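Uricase (Bacillus fastidiosus, PDB 4R8X) catalyses, as a urate oxidase, the oxidation of urate by molecular oxygen to 5-hydroxyisourate, the first step on the way from urate to (S)-allantoin. Local coordinates at residues D[29-34]-D[228-233]; D[143-148]-D[165-170]; D[202-207]-D[263-268]; D[251-256]-D[301-306]. All blocks are in the same frame, centred on the assembly; numbering follows the deposited sequence. Where two conformers were deposited one is given.

Contact 1: D[29-34]-D[228-233]; sequences PESNFT and VRDIAA
An ST turn in the loop between strands 22-23 and 35-36 meets helix 225-238 through Ser31 and Asp230. The serine hydroxyl gives its proton to the carboxylate, with Ser31 OG 2.6 Å from Asp230 OD2 and on the anti lone pair of that oxygen. The same hydroxyl closes the turn by accepting from the backbone, Phe33 N lying 3.0 Å from Ser31 OG. With OG anti to the serine N (chi1 -176°), the hydroxyl sits between turn and helix and can serve both. A water 3.0 Å from Asp230 OD2 donates to it and accepts from Asn32 N. The other carboxylate oxygen, Asp230 OD1, pairs with Arg229 NE at 2.9 Å, met from above the carboxylate plane, and the far end of Arg229 continues to Glu142. Next to the polar group, Asp230 CB touches Glu30 O at 3.4 Å, and Glu30 CB rests on Ile231 CG1 at 3.8 Å. The bent Glu30 chain carries its carboxylate on to a salt bridge with Arg258 of helix 244-258. Two donors on OD2 and a guanidinium at OD1 would probably stabilise the negative charge of Asp230; because Phe33 N donates to Ser31 OG, the hydroxyl proton is left for Asp230 OD2.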
# COMPACT_ATOMS: atom_id res chain seq x y z
N PRO D 29 27.74 17.90 -17.69
CA PRO D 29 28.16 16.66 -18.36
C PRO D 29 27.33 15.44 -17.99
O PRO D 29 27.23 14.50 -18.78
CB PRO D 29 29.60 16.47 -17.88
CG PRO D 29 30.06 17.81 -17.45
CD PRO D 29 28.85 18.51 -16.93
N GLU D 30 26.73 15.46 -16.80
CA GLU D 30 26.00 14.30 -16.30
C GLU D 30 24.58 14.15 -16.84
O GLU D 30 23.91 13.15 -16.56
CB GLU D 30 25.94 14.33 -14.77
CG GLU D 30 27.26 14.07 -14.07
CD GLU D 30 28.19 15.28 -14.06
OE1 GLU D 30 27.72 16.42 -14.31
OE2 GLU D 30 29.39 15.09 -13.79
N SER D 31 24.10 15.14 -17.60
CA SER D 31 22.68 15.23 -17.92
C SER D 31 22.40 15.87 -19.27
O SER D 31 23.14 16.74 -19.71
CB SER D 31 21.95 16.02 -16.82
OG SER D 31 20.55 16.07 -17.03
N ASN D 32 21.32 15.43 -19.92
CA ASN D 32 20.80 16.08 -21.11
C ASN D 32 19.57 16.91 -20.81
O ASN D 32 18.97 17.49 -21.72
CB ASN D 32 20.44 15.03 -22.17
CG ASN D 32 21.62 14.64 -23.02
OD1 ASN D 32 22.55 15.42 -23.20
ND2 ASN D 32 21.58 13.42 -23.56
N PHE D 33 19.17 16.96 -19.54
CA PHE D 33 17.93 17.63 -19.15
C PHE D 33 18.16 19.12 -19.06
O PHE D 33 18.82 19.59 -18.14
CB PHE D 33 17.45 17.10 -17.80
CG PHE D 33 16.03 17.49 -17.46
CD1 PHE D 33 14.97 16.69 -17.84
CD2 PHE D 33 15.77 18.65 -16.75
CE1 PHE D 33 13.66 17.05 -17.54
CE2 PHE D 33 14.47 19.01 -16.43
CZ PHE D 33 13.42 18.21 -16.82
N THR D 34 17.61 19.88 -20.00
CA THR D 34 17.79 21.34 -19.98
C THR D 34 16.49 22.12 -20.03
O THR D 34 16.51 23.35 -19.96
CB THR D 34 18.73 21.83 -21.11
OG1 THR D 34 18.23 21.40 -22.38
CG2 THR D 34 20.14 21.29 -20.90
N VAL D 228 19.80 16.62 -10.87
CA VAL D 228 20.38 16.01 -9.69
C VAL D 228 20.26 14.49 -9.76
O VAL D 228 21.21 13.77 -9.45
CB VAL D 228 19.71 16.57 -8.42
CG1 VAL D 228 20.15 15.80 -7.19
CG2 VAL D 228 20.06 18.06 -8.24
N ARG D 229 19.10 14.00 -10.19
CA ARG D 229 18.88 12.58 -10.41
C ARG D 229 19.91 12.03 -11.41
O ARG D 229 20.50 10.97 -11.20
CB ARG D 229 17.44 12.35 -10.91
CG ARG D 229 17.01 10.91 -11.11
CD ARG D 229 17.26 10.44 -12.55
NE ARG D 229 16.83 11.42 -13.54
CZ ARG D 229 15.56 11.60 -13.91
NH1 ARG D 229 14.59 10.88 -13.37
NH2 ARG D 229 15.27 12.52 -14.82
N ASP D 230 20.12 12.75 -12.50
CA ASP D 230 21.10 12.34 -13.51
C ASP D 230 22.53 12.35 -12.97
O ASP D 230 23.32 11.48 -13.34
CB ASP D 230 21.00 13.21 -14.76
CG ASP D 230 19.72 12.96 -15.54
OD1 ASP D 230 19.05 11.93 -15.30
OD2 ASP D 230 19.40 13.81 -16.40
N ILE D 231 22.87 13.31 -12.11
CA ILE D 231 24.19 13.30 -11.47
C ILE D 231 24.33 12.05 -10.60
O ILE D 231 25.32 11.33 -10.68
CB ILE D 231 24.45 14.56 -10.65
CG1 ILE D 231 24.58 15.77 -11.57
CG2 ILE D 231 25.72 14.41 -9.81
CD1 ILE D 231 24.62 17.08 -10.80
N ALA D 232 23.34 11.80 -9.76
CA ALA D 232 23.35 10.60 -8.91
C ALA D 232 23.55 9.31 -9.71
O ALA D 232 24.38 8.48 -9.34
CB ALA D 232 22.06 10.52 -8.11
N ALA D 233 22.81 9.15 -10.79
CA ALA D 233 22.91 7.95 -11.60
C ALA D 233 24.29 7.84 -12.24
O ALA D 233 24.88 6.76 -12.28
CB ALA D 233 21.84 7.94 -12.66
O HOH W 1 20.29 12.84 -19.08

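Contact 2: D[143-148]-D[165-170]; sequences YVTATV and GIADIQ. Unlike the reference sequence in segment 143-148: Val144 (reference Ala).
The ring of Tyr143 lies over the methyl of Ala167, its partner in the antiparallel pairing of strands 143-153 and 156-173. Ala167 CB stands 3.8 Å from the ring centroid, 21° off the normal, in a CH-pi contact displaced toward the rim; the ring atom nearest Ala167 CB is Tyr143 CZ. A chi1 of 61° sets Tyr143 CG between its own N and carbonyl carbon and folds the ring across the neighbouring strand. In the conformer described, one of two, the Asp168 carboxylate appears to come to the ring edge with its plane almost perpendicular to the ring (89°), Asp168 OD2 lying 3.2 Å from Tyr143 CE1. A water lies in the ring plane at Tyr143 OH. On the same face Thr145 CG2 reaches Ala167 CB at 3.9 Å, while Thr145 OG1 sits 3.2 Å from Gly165 CA, close against a residue without a side chain. Val144 and Ile166 project to the other face, where Ile166 CD1 folds back to 3.7 Å from Tyr143 O. Reciprocal backbone bonds hold the Tyr143-Ala167 and Thr145-Gly165 pairs, with Ala167 N 2.8 Å from Tyr143 O. The hairpin lies inside the large antiparallel sheet, flanked by strand 108-125 beside residues 143-148 and strand 198-208 beside residues 165-170; helix 225-238 packs on the Val144-Ile166 face, and Arg140 of the second subunit bonds to Asp168 O.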
# COMPACT_ATOMS: atom_id res chain seq x y z
N TYR D 143 10.15 11.37 -7.98
CA TYR D 143 9.34 12.55 -8.17
C TYR D 143 9.94 13.74 -7.42
O TYR D 143 10.63 13.57 -6.41
CB TYR D 143 7.89 12.27 -7.74
CG TYR D 143 7.74 11.88 -6.29
CD1 TYR D 143 7.80 10.55 -5.89
CD2 TYR D 143 7.55 12.85 -5.31
CE1 TYR D 143 7.66 10.19 -4.55
CE2 TYR D 143 7.42 12.51 -3.98
CZ TYR D 143 7.48 11.19 -3.60
OH TYR D 143 7.35 10.85 -2.28
N VAL D 144 9.65 14.93 -7.93
CA VAL D 144 10.17 16.16 -7.38
C VAL D 144 9.43 16.55 -6.11
O VAL D 144 8.22 16.39 -6.00
CB VAL D 144 10.05 17.29 -8.42
CG1 VAL D 144 10.59 18.60 -7.88
CG2 VAL D 144 10.79 16.91 -9.69
N THR D 145 10.17 17.09 -5.15
CA THR D 145 9.57 17.57 -3.92
C THR D 145 9.99 19.02 -3.65
O THR D 145 11.02 19.49 -4.14
CB THR D 145 9.97 16.70 -2.70
OG1 THR D 145 11.40 16.73 -2.54
CG2 THR D 145 9.51 15.25 -2.91
N ALA D 146 9.18 19.73 -2.87
CA ALA D 146 9.54 21.07 -2.38
C ALA D 146 8.72 21.43 -1.16
O ALA D 146 7.61 20.95 -0.99
CB ALA D 146 9.37 22.11 -3.49
N THR D 147 9.29 22.29 -0.32
CA THR D 147 8.58 22.90 0.80
C THR D 147 8.95 24.36 0.84
O THR D 147 10.11 24.72 0.66
CB THR D 147 8.98 22.27 2.15
OG1 THR D 147 8.56 20.91 2.19
CG2 THR D 147 8.35 22.99 3.31
N VAL D 148 7.95 25.21 1.04
CA VAL D 148 8.22 26.61 1.35
C VAL D 148 7.36 27.04 2.52
O VAL D 148 6.16 26.80 2.53
CB VAL D 148 7.96 27.54 0.14
CG1 VAL D 148 8.27 28.99 0.53
CG2 VAL D 148 8.81 27.13 -1.04
N GLY D 165 13.86 18.82 -3.55
CA GLY D 165 14.37 17.47 -3.59
C GLY D 165 13.85 16.59 -4.70
O GLY D 165 12.97 16.97 -5.48
N ILE D 166 14.45 15.41 -4.78
CA ILE D 166 13.95 14.33 -5.61
C ILE D 166 13.81 13.12 -4.69
O ILE D 166 14.71 12.79 -3.91
CB ILE D 166 14.88 14.03 -6.83
CG1 ILE D 166 14.27 12.96 -7.74
CG2 ILE D 166 16.26 13.60 -6.40
CD1 ILE D 166 13.39 13.52 -8.84
N ALA D 167 12.65 12.48 -4.75
CA ALA D 167 12.30 11.39 -3.84
C ALA D 167 12.19 10.08 -4.60
O ALA D 167 11.80 10.07 -5.77
CB ALA D 167 10.98 11.69 -3.15
N ASP D 168 12.56 8.98 -3.95
CA ASP D 168 12.32 7.63 -4.46
C ASP D 168 13.10 7.25 -5.72
O ASP D 168 12.55 6.60 -6.61
CB ASP D 168 10.82 7.39 -4.70
CG ASP D 168 10.01 7.40 -3.42
OD1 ASP D 168 10.60 7.47 -2.32
OD2 ASP D 168 8.77 7.34 -3.52
N ILE D 169 14.36 7.66 -5.79
CA ILE D 169 15.26 7.13 -6.81
C ILE D 169 15.60 5.69 -6.39
O ILE D 169 15.99 5.47 -5.25
CB ILE D 169 16.55 7.96 -6.89
CG1 ILE D 169 16.28 9.35 -7.47
CG2 ILE D 169 17.61 7.25 -7.70
CD1 ILE D 169 17.48 10.27 -7.38
N GLN D 170 15.42 4.72 -7.27
CA GLN D 170 15.75 3.33 -6.93
C GLN D 170 16.65 2.78 -8.02
O GLN D 170 16.20 2.57 -9.14
CB GLN D 170 14.49 2.47 -6.75
CG GLN D 170 13.50 3.02 -5.73
CD GLN D 170 12.29 2.14 -5.54
OE1 GLN D 170 12.14 1.10 -6.19
NE2 GLN D 170 11.40 2.55 -4.65
O HOH W 2 7.28 8.25 -1.83

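Contact 3: D[202-207]-D[263-268]; sequences LNIGWA and TEVNFG
A chi1 of 48° folds the Asn266 amide back over Gly205: CG lies between the asparagine's own N and carbonyl carbon, and Asn266 OD1 comes 3.2 Å from Gly205 CA. The amide is held there through ND2, which donates to Glu264 OE1 at 3.1 Å, the acceptor lying close to the amide plane and offering its anti lone pair; a water can donate to Asn266 OD1. Glu264, two residues back on the same face, also holds its CG in the narrow space between N and carbonyl carbon (chi1 77°), which places the CG methylene 3.9 Å from Ala207 CB. Strands 198-208 and 262-271, which carry these side chains, run antiparallel as neighbours in the large sheet of the T-fold (tunnelling fold) to which uricases belong. Asn203 with Gly268 and Gly205 with Asn266 form hydrogen-bonded pairs; Asn266 N lies 2.7 Å from Gly205 O. Ile204-Phe267 and Trp206-Val265 are the non-hydrogen-bonded pairs, with their side chains on the opposite face. There Ile204 and Phe267 lie side by side and point the same way, Ile204 CG1 3.8 Å from Phe267 CE2, while the other branch, Ile204 CG2, crosses to Val265 CG1 at 3.6 Å. Trp206 touches the partner strand through CB, 3.5 Å from Glu264 O, and its indole leads away toward Ala225 and Val228. Helix 225-238 packs on Ile204 and Trp206, and helix 244-258 on Val265 and Phe267. Asn203 OD1, on the asparagine face, accepts from Asp168 N of the next strand.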
# COMPACT_ATOMS: atom_id res chain seq x y z
N LEU D 202 17.29 6.31 -2.90
CA LEU D 202 17.84 7.62 -2.53
C LEU D 202 16.75 8.68 -2.54
O LEU D 202 15.98 8.77 -3.50
CB LEU D 202 18.94 8.06 -3.51
CG LEU D 202 20.24 7.27 -3.62
CD1 LEU D 202 21.18 7.92 -4.62
CD2 LEU D 202 20.90 7.13 -2.26
N ASN D 203 16.71 9.47 -1.47
CA ASN D 203 16.02 10.75 -1.48
C ASN D 203 17.12 11.78 -1.35
O ASN D 203 17.96 11.68 -0.45
CB ASN D 203 15.07 10.89 -0.30
CG ASN D 203 13.94 9.88 -0.31
OD1 ASN D 203 13.58 9.33 -1.34
ND2 ASN D 203 13.36 9.64 0.87
N ILE D 204 17.15 12.74 -2.26
CA ILE D 204 18.19 13.76 -2.25
C ILE D 204 17.54 15.12 -2.14
O ILE D 204 16.55 15.40 -2.81
CB ILE D 204 19.03 13.71 -3.53
CG1 ILE D 204 19.50 12.27 -3.80
CG2 ILE D 204 20.21 14.65 -3.42
CD1 ILE D 204 20.22 12.10 -5.12
N GLY D 205 18.09 15.97 -1.28
CA GLY D 205 17.61 17.33 -1.14
C GLY D 205 18.75 18.32 -1.22
O GLY D 205 19.91 17.94 -1.08
N TRP D 206 18.43 19.59 -1.47
CA TRP D 206 19.45 20.63 -1.54
C TRP D 206 18.90 21.96 -1.04
O TRP D 206 17.68 22.14 -0.95
CB TRP D 206 20.01 20.77 -2.96
CG TRP D 206 18.96 20.85 -4.03
CD1 TRP D 206 18.44 21.98 -4.59
CD2 TRP D 206 18.30 19.74 -4.65
NE1 TRP D 206 17.49 21.64 -5.53
CE2 TRP D 206 17.38 20.28 -5.58
CE3 TRP D 206 18.39 18.35 -4.51
CZ2 TRP D 206 16.56 19.47 -6.37
CZ3 TRP D 206 17.57 17.55 -5.28
CH2 TRP D 206 16.67 18.11 -6.20
N ALA D 207 19.81 22.87 -0.70
CA ALA D 207 19.45 24.22 -0.26
C ALA D 207 20.22 25.23 -1.07
O ALA D 207 21.37 24.98 -1.42
CB ALA D 207 19.75 24.42 1.23
N THR D 263 24.24 25.50 -1.09
CA THR D 263 25.05 25.47 0.12
C THR D 263 25.22 24.06 0.66
O THR D 263 26.23 23.75 1.30
CB THR D 263 24.45 26.31 1.25
OG1 THR D 263 23.12 25.85 1.54
CG2 THR D 263 24.41 27.78 0.87
N GLU D 264 24.24 23.20 0.40
CA GLU D 264 24.31 21.84 0.89
C GLU D 264 23.43 20.89 0.09
O GLU D 264 22.45 21.30 -0.53
CB GLU D 264 23.91 21.77 2.37
CG GLU D 264 22.41 21.87 2.63
CD GLU D 264 22.00 21.31 3.99
OE1 GLU D 264 21.21 20.34 4.03
OE2 GLU D 264 22.44 21.85 5.03
N VAL D 265 23.82 19.62 0.13
CA VAL D 265 23.02 18.54 -0.41
C VAL D 265 22.83 17.51 0.70
O VAL D 265 23.77 17.15 1.38
CB VAL D 265 23.73 17.87 -1.61
CG1 VAL D 265 22.90 16.71 -2.13
CG2 VAL D 265 23.97 18.90 -2.71
N ASN D 266 21.60 17.03 0.86
CA ASN D 266 21.33 16.06 1.93
C ASN D 266 20.77 14.77 1.35
O ASN D 266 20.17 14.76 0.27
CB ASN D 266 20.41 16.65 3.00
CG ASN D 266 19.19 17.34 2.41
OD1 ASN D 266 18.29 16.68 1.90
ND2 ASN D 266 19.16 18.67 2.48
N PHE D 267 20.98 13.67 2.07
CA PHE D 267 20.61 12.35 1.59
C PHE D 267 19.87 11.57 2.65
O PHE D 267 20.21 11.65 3.84
CB PHE D 267 21.85 11.55 1.23
CG PHE D 267 22.61 12.09 0.07
CD1 PHE D 267 23.60 13.05 0.24
CD2 PHE D 267 22.35 11.63 -1.21
CE1 PHE D 267 24.29 13.55 -0.85
CE2 PHE D 267 23.04 12.12 -2.30
CZ PHE D 267 24.02 13.08 -2.12
N GLY D 268 18.87 10.82 2.21
CA GLY D 268 18.29 9.74 2.98
C GLY D 268 18.31 8.52 2.06
O GLY D 268 17.82 8.59 0.94
O HOH W 3 17.09 14.17 1.50

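Contact 4: D[251-256]-D[301-306]; sequences IGLTIL and FSVHQE
Leu256 of helix 244-258 lies against Val303, His304 and Gln305, where strand 296-304 passes into helix 305-312. Its CB meets the amide of Gln305, 3.8 Å from Gln305 NE2. Beyond CG the two methyls part. Leu256 CD2 continues along the same amide, the leucine and glutamine side chains sliding past each other in opposite directions, whereas Leu256 CD1 turns to the strand, 3.5 Å from His304 C and 3.7 Å from Val303 CG1. Val303 CG1 is also met by Leu253 CD2 at 3.9 Å, the two side chains crossing at about a right angle. Val303 CG2 faces Gly252 CA at 4.1 Å, and the glycine allows the strand to lie close to the helix. The bend of Gln305 at chi2 (-68°) brings its amide back to the helix, where NE2 donates to Leu256 O at 3.2 Å with an N-H...O angle of 162°. Gln305 NE2 also donates to Leu262 O, just before residues 263-268. His304, the N-cap residue of helix 305-312, shares a 2.8 Å hydrogen bond between its NE2 and Ser302 OG, while Ser302 itself bonds to Arg3 and Thr4 of the third subunit. The contact is thus apolar over Val303 and polar at Gln305, whose amide nitrogen ties two backbone carbonyls, one on helix 244-258 and one at Leu262, to the first turn of helix 305-312.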
# COMPACT_ATOMS: atom_id res chain seq x y z
N ILE D 251 28.39 11.64 -4.60
CA ILE D 251 27.26 12.22 -5.30
C ILE D 251 27.06 13.66 -4.83
O ILE D 251 26.88 14.57 -5.65
CB ILE D 251 25.97 11.40 -5.08
CG1 ILE D 251 26.10 10.02 -5.75
CG2 ILE D 251 24.78 12.17 -5.62
CD1 ILE D 251 24.96 9.05 -5.41
N GLY D 252 27.13 13.87 -3.52
CA GLY D 252 26.96 15.19 -2.96
C GLY D 252 28.02 16.17 -3.44
O GLY D 252 27.70 17.30 -3.81
N LEU D 253 29.28 15.75 -3.42
CA LEU D 253 30.38 16.59 -3.91
C LEU D 253 30.14 17.01 -5.35
O LEU D 253 30.39 18.16 -5.72
CB LEU D 253 31.72 15.85 -3.81
CG LEU D 253 32.27 15.53 -2.42
CD1 LEU D 253 33.51 14.65 -2.55
CD2 LEU D 253 32.59 16.80 -1.63
N THR D 254 29.71 16.07 -6.17
CA THR D 254 29.51 16.32 -7.60
C THR D 254 28.39 17.33 -7.82
O THR D 254 28.51 18.23 -8.66
CB THR D 254 29.23 15.02 -8.38
OG1 THR D 254 30.26 14.07 -8.10
CG2 THR D 254 29.22 15.29 -9.87
N ILE D 255 27.29 17.19 -7.08
CA ILE D 255 26.18 18.13 -7.19
C ILE D 255 26.64 19.54 -6.80
O ILE D 255 26.38 20.52 -7.50
CB ILE D 255 24.97 17.70 -6.33
CG1 ILE D 255 24.38 16.36 -6.82
CG2 ILE D 255 23.91 18.78 -6.33
CD1 ILE D 255 23.50 15.68 -5.79
N LEU D 256 27.34 19.65 -5.67
CA LEU D 256 27.89 20.92 -5.22
C LEU D 256 28.86 21.54 -6.24
O LEU D 256 28.90 22.76 -6.41
CB LEU D 256 28.55 20.74 -3.86
CG LEU D 256 27.58 20.39 -2.73
CD1 LEU D 256 28.29 19.94 -1.46
CD2 LEU D 256 26.64 21.55 -2.43
N PHE D 301 22.75 11.94 5.68
CA PHE D 301 24.02 12.65 5.56
C PHE D 301 23.87 13.93 4.77
O PHE D 301 23.10 13.99 3.81
CB PHE D 301 25.05 11.73 4.87
CG PHE D 301 26.47 12.20 5.00
CD1 PHE D 301 27.13 12.15 6.21
CD2 PHE D 301 27.15 12.69 3.89
CE1 PHE D 301 28.44 12.57 6.33
CE2 PHE D 301 28.46 13.11 4.00
CZ PHE D 301 29.11 13.05 5.22
N SER D 302 24.60 14.97 5.17
CA SER D 302 24.66 16.19 4.38
C SER D 302 26.10 16.52 3.97
O SER D 302 27.04 16.33 4.75
CB SER D 302 24.01 17.37 5.11
OG SER D 302 24.69 17.66 6.32
N VAL D 303 26.24 17.02 2.75
CA VAL D 303 27.51 17.42 2.16
C VAL D 303 27.43 18.92 1.88
O VAL D 303 26.38 19.42 1.45
CB VAL D 303 27.78 16.64 0.86
CG1 VAL D 303 29.20 16.87 0.38
CG2 VAL D 303 27.54 15.15 1.07
N HIS D 304 28.51 19.65 2.16
CA HIS D 304 28.48 21.10 2.13
C HIS D 304 29.61 21.63 1.25
O HIS D 304 30.56 20.90 0.99
CB HIS D 304 28.61 21.63 3.57
CG HIS D 304 27.56 21.08 4.48
ND1 HIS D 304 26.46 21.81 4.88
CD2 HIS D 304 27.41 19.85 5.04
CE1 HIS D 304 25.70 21.07 5.66
NE2 HIS D 304 26.25 19.87 5.77
N GLN D 305 29.50 22.86 0.78
CA GLN D 305 30.54 23.42 -0.08
C GLN D 305 31.94 23.34 0.54
O GLN D 305 32.93 23.15 -0.16
CB GLN D 305 30.22 24.87 -0.48
CG GLN D 305 29.07 25.00 -1.47
CD GLN D 305 29.38 24.45 -2.86
OE1 GLN D 305 30.49 24.00 -3.13
NE2 GLN D 305 28.39 24.49 -3.75
N GLU D 306 32.02 23.45 1.86
CA GLU D 306 33.29 23.33 2.57
C GLU D 306 33.92 21.95 2.37
O GLU D 306 35.15 21.82 2.35
CB GLU D 306 33.12 23.65 4.06
CG GLU D 306 32.80 25.11 4.36
CD GLU D 306 31.34 25.49 4.10
OE1 GLU D 306 30.50 24.60 3.84
OE2 GLU D 306 31.04 26.71 4.17
O HOH W 4 31.02 24.53 -6.30

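Overall arrangement
Contacts 2, 3 and 4 follow one another across the large sheet. Contact 2 passes to contact 3 through strands 156-173 and 198-208, where Ile169 O lies 2.8 Å from Leu202 N; contact 3 passes to contact 4 where Val265 O lies 2.8 Å from Val303 N. Helix 225-238 of contact 1 packs on the sheet and touches all three: Arg229 CG lies 3.8 Å from Ile169 CD1, Val228 CG1 3.7 Å from Trp206 CZ3, and Ile231 CG2 3.6 Å from Thr254 CG2. Contacts 2 and 4 do not touch, their centres about 17 Å apart. The side chains of Phe267 and Val303 each lie about 10 Å from that of Gln245, a predicted urate-binding residue; the side chain of Leu202 is about 9 Å from that of Asn271, predicted to bind dioxygen.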